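Local coordinates for protein N-acetylglucosamine-6-phosphate deacetylase (Thermotoga maritima, PDB 1O12) that probably removes the acetyl group from N-acetylglucosamine 6-phosphate, as a metal-dependent hydrolase of amino-sugar metabolism, at residues E237-G242 with V263-S268. Residues are numbered along the deposited sequence; the frame is centred on the assembly and turned at random.
Sequences ELICDG and VLVTDS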
loop_
_atom_site.group_PDB
_atom_site.type_symbol
_atom_site.label_atom_id
_atom_site.label_comp_id
_atom_site.label_asym_id
_atom_site.label_seq_id
_atom_site.Cartn_x
_atom_site.Cartn_y
_atom_site.Cartn_z
ATOM N N GLU A 237 -10.646 9.600 -1.786
ATOM C CA GLU A 237 -11.905 9.364 -2.444
ATOM C C GLU A 237 -11.640 8.328 -3.552
ATOM O O GLU A 237 -10.593 8.332 -4.168
ATOM C CB GLU A 237 -12.549 10.689 -2.929
ATOM C CG GLU A 237 -12.014 11.341 -4.156
ATOM C CD GLU A 237 -12.731 12.660 -4.491
ATOM O OE1 GLU A 237 -12.637 13.080 -5.657
ATOM O OE2 GLU A 237 -13.371 13.292 -3.611
ATOM N N LEU A 238 -12.576 7.411 -3.750
ATOM C CA LEU A 238 -12.428 6.365 -4.745
ATOM C C LEU A 238 -13.626 6.264 -5.703
ATOM O O LEU A 238 -14.772 6.274 -5.271
ATOM C CB LEU A 238 -12.285 5.011 -4.056
ATOM C CG LEU A 238 -11.327 4.671 -2.922
ATOM C CD1 LEU A 238 -11.472 3.155 -2.666
ATOM C CD2 LEU A 238 -9.868 5.033 -3.264
ATOM N N ILE A 239 -13.367 6.154 -6.998
ATOM C CA ILE A 239 -14.456 5.996 -7.959
ATOM C C ILE A 239 -14.618 4.493 -8.203
ATOM O O ILE A 239 -13.805 3.909 -8.909
ATOM C CB ILE A 239 -14.131 6.697 -9.292
ATOM C CG1 ILE A 239 -13.977 8.201 -9.067
ATOM C CG2 ILE A 239 -15.228 6.398 -10.331
ATOM C CD1 ILE A 239 -13.242 8.910 -10.194
ATOM N N CYS A 240 -15.649 3.863 -7.633
ATOM C CA CYS A 240 -15.819 2.425 -7.797
ATOM C C CYS A 240 -16.588 1.917 -8.985
ATOM O O CYS A 240 -17.574 1.208 -8.829
ATOM C CB CYS A 240 -16.427 1.826 -6.556
ATOM S SG CYS A 240 -15.308 1.961 -5.230
ATOM N N ASP A 241 -16.091 2.238 -10.167
ATOM C CA ASP A 241 -16.731 1.849 -11.398
ATOM C C ASP A 241 -16.022 0.705 -12.098
ATOM O O ASP A 241 -16.430 0.297 -13.182
ATOM C CB ASP A 241 -16.821 3.044 -12.347
ATOM C CG ASP A 241 -15.473 3.652 -12.652
ATOM O OD1 ASP A 241 -15.464 4.673 -13.371
ATOM O OD2 ASP A 241 -14.432 3.131 -12.190
ATOM N N GLY A 242 -14.965 0.200 -11.480
ATOM C CA GLY A 242 -14.223 -0.906 -12.068
ATOM C C GLY A 242 -13.248 -0.483 -13.147
ATOM O O GLY A 242 -12.455 -1.301 -13.616
ATOM N N VAL A 263 -13.583 7.578 0.974
ATOM C CA VAL A 263 -14.771 8.364 0.727
ATOM C C VAL A 263 -15.337 7.987 -0.624
ATOM O O VAL A 263 -14.685 8.196 -1.652
ATOM C CB VAL A 263 -14.434 9.851 0.757
ATOM C CG1 VAL A 263 -15.456 10.661 -0.046
ATOM C CG2 VAL A 263 -14.444 10.318 2.178
ATOM N N LEU A 264 -16.535 7.417 -0.654
ATOM C CA LEU A 264 -17.099 7.042 -1.958
ATOM C C LEU A 264 -17.447 8.315 -2.713
ATOM O O LEU A 264 -17.855 9.315 -2.123
ATOM C CB LEU A 264 -18.317 6.142 -1.782
ATOM C CG LEU A 264 -18.109 4.690 -2.215
ATOM C CD1 LEU A 264 -16.690 4.264 -1.969
ATOM C CD2 LEU A 264 -19.075 3.770 -1.498
ATOM N N VAL A 265 -17.295 8.277 -4.023
ATOM C CA VAL A 265 -17.542 9.447 -4.847
ATOM C C VAL A 265 -18.039 8.937 -6.214
ATOM O O VAL A 265 -17.788 7.790 -6.594
ATOM C CB VAL A 265 -16.187 10.238 -4.967
ATOM C CG1 VAL A 265 -15.874 10.555 -6.371
ATOM C CG2 VAL A 265 -16.212 11.483 -4.081
ATOM N N THR A 266 -18.716 9.780 -6.970
ATOM C CA THR A 266 -19.216 9.353 -8.253
ATOM C C THR A 266 -18.379 9.888 -9.427
ATOM O O THR A 266 -18.048 9.126 -10.341
ATOM C CB THR A 266 -20.719 9.762 -8.364
ATOM O OG1 THR A 266 -21.478 8.679 -8.908
ATOM C CG2 THR A 266 -20.900 11.011 -9.185
ATOM N N ASP A 267 -18.002 11.172 -9.384
ATOM C CA ASP A 267 -17.223 11.821 -10.446
ATOM C C ASP A 267 -18.012 11.664 -11.740
ATOM O O ASP A 267 -17.468 11.627 -12.840
ATOM C CB ASP A 267 -15.825 11.185 -10.575
ATOM C CG ASP A 267 -14.856 11.999 -11.497
ATOM O OD1 ASP A 267 -14.752 13.253 -11.391
ATOM O OD2 ASP A 267 -14.162 11.362 -12.325
ATOM N N SER A 268 -19.316 11.562 -11.574
ATOM C CA SER A 268 -20.250 11.407 -12.663
ATOM C C SER A 268 -20.340 12.667 -13.535
ATOM O O SER A 268 -20.124 13.794 -13.068
ATOM C CB SER A 268 -21.619 11.086 -12.057
ATOM O OG SER A 268 -22.675 11.100 -12.987
HETATM O O HOH W 1 -17.176 5.156 -5.785
#
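The carboxylate of Glu237 turns one face to Val265: CG2 of Val265 stands over it, 3.7 Å from Glu237 CD. The two side chains come from adjacent parallel strands, 235-239 and 262-265, joined through helix 247-257 in a beta-alpha-beta crossover of the TIM-barrel amidohydrolase fold. Glu237 CG lies between backbone N and carbonyl carbon (chi1 77°), and the extended chain beyond lays the carboxylate alongside Val265. Its oxygens are held elsewhere, OE1 by hydrogen bonds with His61 ND1 and the backbone N of His209, OE2 by a salt bridge to Arg206. On the same sheet face, Ile239 CG1 packs 4.1 Å from Val265 CG1. Farther along, Ile239 CD1 reaches the flat carboxylate of Asp267 obliquely on its OD2 side, at 3.4 Å from OD2, while OD1 is hydrogen-bonded to His63 NE2. Asp267, the predicted proton donor/acceptor, lies about 5 Å (nearest side-chain atom) from the bound iron, so the Ile239 methyl packs beside the probable active site. Between backbones, Leu238 N donates to Val263 O at 3.1 Å; the return bond, Val265 N to Leu238 O, is weak. Where the strands diverge, one water donates to Leu238 O and Val265 O and accepts from Cys240 N, which lies 2.7 Å from the water oxygen.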